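PDB 2D69: ribulose bisphosphate carboxylase from Pyrococcus horikoshii, which probably catalyses the addition of carbon dioxide and water to ribulose 1,5-bisphosphate, giving two molecules of 3-phosphoglycerate in an archaeal AMP degradation pathway. Local coordinates for residues F133-F146 and Q262-A274. Numbering follows the deposited sequence.
Sequences FKGPQFGVQGIREF and QYMREVTEDLGLA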
loop_
_atom_site.group_PDB
_atom_site.type_symbol
_atom_site.label_atom_id
_atom_site.label_comp_id
_atom_site.label_asym_id
_atom_site.label_seq_id
_atom_site.Cartn_x
_atom_site.Cartn_y
_atom_site.Cartn_z
ATOM N N PHE A 133 -16.873 -26.087 -0.550
ATOM C CA PHE A 133 -17.221 -25.499 0.726
ATOM C C PHE A 133 -16.305 -26.104 1.803
ATOM O O PHE A 133 -15.982 -27.285 1.772
ATOM C CB PHE A 133 -18.646 -25.716 1.057
ATOM C CG PHE A 133 -19.584 -24.983 0.104
ATOM C CD1 PHE A 133 -19.890 -25.519 -1.092
ATOM C CD2 PHE A 133 -19.991 -23.706 0.374
ATOM C CE1 PHE A 133 -20.686 -24.822 -1.994
ATOM C CE2 PHE A 133 -20.802 -23.005 -0.516
ATOM C CZ PHE A 133 -21.135 -23.574 -1.685
ATOM N N LYS A 134 -15.911 -25.256 2.725
ATOM C CA LYS A 134 -15.013 -25.629 3.835
ATOM C C LYS A 134 -15.751 -26.187 5.023
ATOM O O LYS A 134 -15.182 -26.952 5.807
ATOM C CB LYS A 134 -14.205 -24.426 4.314
ATOM C CG LYS A 134 -13.110 -24.023 3.325
ATOM C CD LYS A 134 -12.314 -22.800 3.850
ATOM C CE LYS A 134 -13.013 -21.492 3.554
ATOM N NZ LYS A 134 -12.929 -21.242 2.081
ATOM N N GLY A 135 -17.000 -25.787 5.178
ATOM C CA GLY A 135 -17.742 -26.101 6.375
ATOM C C GLY A 135 -17.141 -25.329 7.558
ATOM O O GLY A 135 -16.402 -24.408 7.353
ATOM N N PRO A 136 -17.516 -25.669 8.769
ATOM C CA PRO A 136 -17.058 -24.962 9.967
ATOM C C PRO A 136 -15.569 -25.058 10.211
ATOM O O PRO A 136 -15.011 -26.118 9.994
ATOM C CB PRO A 136 -17.762 -25.698 11.089
ATOM C CG PRO A 136 -18.907 -26.356 10.446
ATOM C CD PRO A 136 -18.428 -26.767 9.083
ATOM N N GLN A 137 -14.967 -23.980 10.716
ATOM C CA GLN A 137 -13.567 -23.941 10.914
ATOM C C GLN A 137 -13.299 -24.749 12.189
ATOM O O GLN A 137 -12.330 -25.498 12.272
ATOM C CB GLN A 137 -13.045 -22.497 11.053
ATOM C CG GLN A 137 -11.605 -22.444 11.544
ATOM C CD GLN A 137 -11.011 -21.041 11.700
ATOM O OE1 GLN A 137 -9.851 -20.920 12.114
ATOM N NE2 GLN A 137 -11.777 -19.994 11.373
ATOM N N PHE A 138 -14.186 -24.614 13.153
ATOM C CA PHE A 138 -13.980 -25.290 14.449
ATOM C C PHE A 138 -14.923 -26.486 14.639
ATOM O O PHE A 138 -14.498 -27.602 14.906
ATOM C CB PHE A 138 -14.082 -24.279 15.588
ATOM C CG PHE A 138 -13.029 -23.234 15.553
ATOM C CD1 PHE A 138 -11.764 -23.466 16.134
ATOM C CD2 PHE A 138 -13.258 -22.004 14.911
ATOM C CE1 PHE A 138 -10.767 -22.507 16.101
ATOM C CE2 PHE A 138 -12.259 -21.008 14.879
ATOM C CZ PHE A 138 -10.988 -21.278 15.463
ATOM N N GLY A 139 -16.195 -26.252 14.439
ATOM C CA GLY A 139 -17.225 -27.200 14.802
ATOM C C GLY A 139 -17.225 -27.564 16.264
ATOM O O GLY A 139 -16.590 -26.911 17.100
ATOM N N VAL A 140 -17.854 -28.690 16.545
ATOM C CA VAL A 140 -17.978 -29.196 17.900
ATOM C C VAL A 140 -16.615 -29.420 18.546
ATOM O O VAL A 140 -16.374 -28.933 19.661
ATOM C CB VAL A 140 -18.832 -30.510 17.896
ATOM C CG1 VAL A 140 -18.865 -31.171 19.308
ATOM C CG2 VAL A 140 -20.271 -30.196 17.447
ATOM N N GLN A 141 -15.726 -30.148 17.859
ATOM C CA GLN A 141 -14.456 -30.517 18.478
ATOM C C GLN A 141 -13.527 -29.330 18.597
ATOM O O GLN A 141 -12.897 -29.190 19.574
ATOM C CB GLN A 141 -13.772 -31.736 17.791
ATOM C CG GLN A 141 -14.598 -33.090 18.003
ATOM C CD GLN A 141 -15.114 -33.329 19.464
ATOM O OE1 GLN A 141 -14.336 -33.289 20.438
ATOM N NE2 GLN A 141 -16.412 -33.575 19.596
ATOM N N GLY A 142 -13.554 -28.413 17.649
ATOM C CA GLY A 142 -12.721 -27.221 17.752
ATOM C C GLY A 142 -13.098 -26.323 18.918
ATOM O O GLY A 142 -12.225 -25.839 19.647
ATOM N N ILE A 143 -14.402 -26.103 19.092
ATOM C CA ILE A 143 -14.907 -25.292 20.180
ATOM C C ILE A 143 -14.633 -25.992 21.461
ATOM O O ILE A 143 -14.155 -25.377 22.416
ATOM C CB ILE A 143 -16.408 -24.997 19.995
ATOM C CG1 ILE A 143 -16.601 -23.926 18.898
ATOM C CG2 ILE A 143 -17.085 -24.536 21.318
ATOM C CD1 ILE A 143 -17.963 -23.952 18.286
ATOM N N ARG A 144 -14.893 -27.290 21.521
ATOM C CA ARG A 144 -14.622 -27.988 22.789
ATOM C C ARG A 144 -13.184 -27.846 23.183
ATOM O O ARG A 144 -12.868 -27.717 24.378
ATOM C CB ARG A 144 -14.996 -29.464 22.712
ATOM C CG ARG A 144 -16.493 -29.756 22.797
ATOM C CD ARG A 144 -16.808 -31.228 23.104
ATOM N NE ARG A 144 -18.224 -31.431 23.292
ATOM C CZ ARG A 144 -18.912 -31.070 24.353
ATOM N NH1 ARG A 144 -18.338 -30.485 25.392
ATOM N NH2 ARG A 144 -20.197 -31.281 24.387
ATOM N N GLU A 145 -12.298 -27.897 22.187
ATOM C CA GLU A 145 -10.858 -27.759 22.435
ATOM C C GLU A 145 -10.450 -26.377 22.982
ATOM O O GLU A 145 -9.707 -26.282 23.988
ATOM C CB GLU A 145 -10.078 -28.068 21.175
ATOM C CG GLU A 145 -8.576 -27.891 21.286
ATOM C CD GLU A 145 -7.822 -28.191 19.978
ATOM O OE1 GLU A 145 -8.194 -27.657 18.888
ATOM O OE2 GLU A 145 -6.816 -28.924 20.054
ATOM N N PHE A 146 -10.932 -25.303 22.379
ATOM C CA PHE A 146 -10.505 -23.960 22.826
ATOM C C PHE A 146 -11.247 -23.503 24.062
ATOM O O PHE A 146 -10.758 -22.656 24.802
ATOM C CB PHE A 146 -10.449 -22.924 21.645
ATOM C CG PHE A 146 -11.757 -22.380 21.175
ATOM C CD1 PHE A 146 -12.119 -22.514 19.823
ATOM C CD2 PHE A 146 -12.573 -21.653 22.016
ATOM C CE1 PHE A 146 -13.313 -21.962 19.330
ATOM C CE2 PHE A 146 -13.783 -21.120 21.559
ATOM C CZ PHE A 146 -14.159 -21.269 20.198
ATOM N N GLN A 262 -21.082 -15.679 3.421
ATOM C CA GLN A 262 -20.039 -16.403 2.702
ATOM C C GLN A 262 -18.756 -15.618 2.801
ATOM O O GLN A 262 -17.674 -16.169 3.039
ATOM C CB GLN A 262 -20.427 -16.660 1.248
ATOM C CG GLN A 262 -21.448 -17.699 1.058
ATOM C CD GLN A 262 -21.307 -18.393 -0.288
ATOM O OE1 GLN A 262 -22.112 -18.189 -1.171
ATOM N NE2 GLN A 262 -20.274 -19.170 -0.444
ATOM N N TYR A 263 -18.843 -14.309 2.663
ATOM C CA TYR A 263 -17.613 -13.537 2.790
ATOM C C TYR A 263 -17.078 -13.538 4.211
ATOM O O TYR A 263 -15.833 -13.647 4.448
ATOM C CB TYR A 263 -17.834 -12.121 2.252
ATOM C CG TYR A 263 -16.641 -11.232 2.511
ATOM C CD1 TYR A 263 -15.423 -11.474 1.856
ATOM C CD2 TYR A 263 -16.692 -10.217 3.432
ATOM C CE1 TYR A 263 -14.304 -10.693 2.083
ATOM C CE2 TYR A 263 -15.566 -9.427 3.668
ATOM C CZ TYR A 263 -14.377 -9.678 2.985
ATOM O OH TYR A 263 -13.280 -8.904 3.203
ATOM N N MET A 264 -17.986 -13.428 5.191
ATOM C CA MET A 264 -17.554 -13.428 6.601
ATOM C C MET A 264 -16.884 -14.708 6.988
ATOM O O MET A 264 -15.981 -14.692 7.783
ATOM C CB MET A 264 -18.737 -13.076 7.569
ATOM C CG MET A 264 -19.141 -11.590 7.525
ATOM S SD MET A 264 -17.744 -10.508 7.937
ATOM C CE MET A 264 -17.157 -11.095 9.517
ATOM N N ARG A 265 -17.253 -15.804 6.341
ATOM C CA ARG A 265 -16.585 -17.060 6.561
ATOM C C ARG A 265 -15.107 -17.003 6.123
ATOM O O ARG A 265 -14.280 -17.621 6.761
ATOM C CB ARG A 265 -17.322 -18.199 5.820
ATOM C CG ARG A 265 -16.631 -19.585 5.897
ATOM C CD ARG A 265 -16.641 -20.193 7.290
ATOM N NE ARG A 265 -15.924 -21.480 7.336
ATOM C CZ ARG A 265 -14.611 -21.614 7.504
ATOM N NH1 ARG A 265 -13.807 -20.554 7.695
ATOM N NH2 ARG A 265 -14.062 -22.825 7.516
ATOM N N GLU A 266 -14.779 -16.254 5.057
ATOM C CA GLU A 266 -13.371 -16.015 4.678
ATOM C C GLU A 266 -12.689 -15.129 5.654
ATOM O O GLU A 266 -11.538 -15.380 6.048
ATOM C CB GLU A 266 -13.213 -15.427 3.248
ATOM C CG GLU A 266 -13.863 -16.261 2.181
ATOM C CD GLU A 266 -13.346 -17.680 2.254
ATOM O OE1 GLU A 266 -14.178 -18.600 2.310
ATOM O OE2 GLU A 266 -12.100 -17.877 2.337
ATOM N N VAL A 267 -13.379 -14.093 6.095
ATOM C CA VAL A 267 -12.812 -13.229 7.173
ATOM C C VAL A 267 -12.438 -13.994 8.434
ATOM O O VAL A 267 -11.324 -13.852 8.963
ATOM C CB VAL A 267 -13.789 -12.100 7.528
ATOM C CG1 VAL A 267 -13.251 -11.274 8.661
ATOM C CG2 VAL A 267 -13.978 -11.177 6.323
ATOM N N THR A 268 -13.375 -14.792 8.927
ATOM C CA THR A 268 -13.148 -15.564 10.133
ATOM C C THR A 268 -12.103 -16.655 9.999
ATOM O O THR A 268 -11.436 -17.007 10.998
ATOM C CB THR A 268 -14.475 -16.134 10.749
ATOM O OG1 THR A 268 -15.178 -17.022 9.844
ATOM C CG2 THR A 268 -15.451 -15.016 11.110
ATOM N N GLU A 269 -11.946 -17.193 8.799
ATOM C CA GLU A 269 -10.848 -18.123 8.481
ATOM C C GLU A 269 -9.526 -17.451 8.718
ATOM O O GLU A 269 -8.571 -18.081 9.144
ATOM C CB GLU A 269 -10.926 -18.588 6.999
ATOM C CG GLU A 269 -9.841 -19.596 6.574
ATOM C CD GLU A 269 -9.968 -20.944 7.278
ATOM O OE1 GLU A 269 -11.030 -21.237 7.855
ATOM O OE2 GLU A 269 -9.004 -21.719 7.268
ATOM N N ASP A 270 -9.433 -16.171 8.399
ATOM C CA ASP A 270 -8.166 -15.478 8.606
ATOM C C ASP A 270 -7.901 -15.088 10.053
ATOM O O ASP A 270 -6.764 -14.927 10.436
ATOM C CB ASP A 270 -8.078 -14.229 7.720
ATOM C CG ASP A 270 -7.837 -14.563 6.267
ATOM O OD1 ASP A 270 -7.357 -15.696 5.980
ATOM O OD2 ASP A 270 -8.113 -13.728 5.376
ATOM N N LEU A 271 -8.948 -14.910 10.842
ATOM C CA LEU A 271 -8.798 -14.367 12.187
ATOM C C LEU A 271 -8.938 -15.394 13.312
ATOM O O LEU A 271 -8.837 -15.042 14.460
ATOM C CB LEU A 271 -9.817 -13.255 12.394
ATOM C CG LEU A 271 -9.771 -12.046 11.458
ATOM C CD1 LEU A 271 -10.921 -11.166 11.711
ATOM C CD2 LEU A 271 -8.477 -11.254 11.669
ATOM N N GLY A 272 -9.177 -16.658 12.991
ATOM C CA GLY A 272 -9.408 -17.669 14.020
ATOM C C GLY A 272 -10.680 -17.554 14.861
ATOM O O GLY A 272 -10.671 -17.815 16.058
ATOM N N LEU A 273 -11.776 -17.123 14.236
ATOM C CA LEU A 273 -13.016 -16.897 14.935
ATOM C C LEU A 273 -14.059 -17.985 14.598
ATOM O O LEU A 273 -14.302 -18.242 13.410
ATOM C CB LEU A 273 -13.558 -15.528 14.484
ATOM C CG LEU A 273 -12.708 -14.299 14.833
ATOM C CD1 LEU A 273 -13.254 -13.064 14.147
ATOM C CD2 LEU A 273 -12.692 -14.078 16.350
ATOM N N ALA A 274 -14.680 -18.577 15.632
ATOM C CA ALA A 274 -15.892 -19.401 15.454
ATOM C C ALA A 274 -17.094 -18.482 15.240
ATOM O O ALA A 274 -17.128 -17.380 15.787
ATOM C CB ALA A 274 -16.109 -20.243 16.618
HETATM O O HOH W 1 -14.463 -19.341 11.024
HETATM O O HOH W 2 -8.048 -18.929 11.366
#
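With CG of Arg265 trans to its backbone N (chi1 176°) and the chain bent at chi2, the guanidinium turns edge-on to Gly135 O, whereas Gln137, extended throughout from chi1 168°, runs its amide to the C-terminal end of helix 258-271. Arg265 grips one carbonyl oxygen side-on: Gly135 O accepts from NH2 at 2.8 Å and from NE at 3.0 Å, and lies only 5° out of the guanidinium plane. On its NH1/NH2 side, Arg265 NH1 donates to Glu269 OE1 at 2.9 Å in a nearly straight hydrogen bond that is part of a salt bridge, so in-plane partners on both segments fix the rotation of the group. Lys134 CD and Gln137 N cover its opposite faces; beyond it, Lys134 NZ meets the syn lone pair of Glu266 OE1 in a salt bridge (2.9 Å). Glu269 OE2 pairs with Arg198 and Arg204 of a second subunit, which ties this network to the oligomer interface.

In the alpha/beta (TIM) barrel of RuBisCO, helix 258-271 leads through Gly272, whose phi is positive, into barrel strand 274-278. Gln137 spans that turn: NE2 donates to Thr268 O at 3.0 Å from above the carbonyl plane, sharing the acceptor with Leu273 N, while a water links NE2 to Leu273 O. A second water donates to Gln137 OE1. Phe138 CD2 packs on Ala274 CB at 3.8 Å, which Phe146 meets with its ring edge.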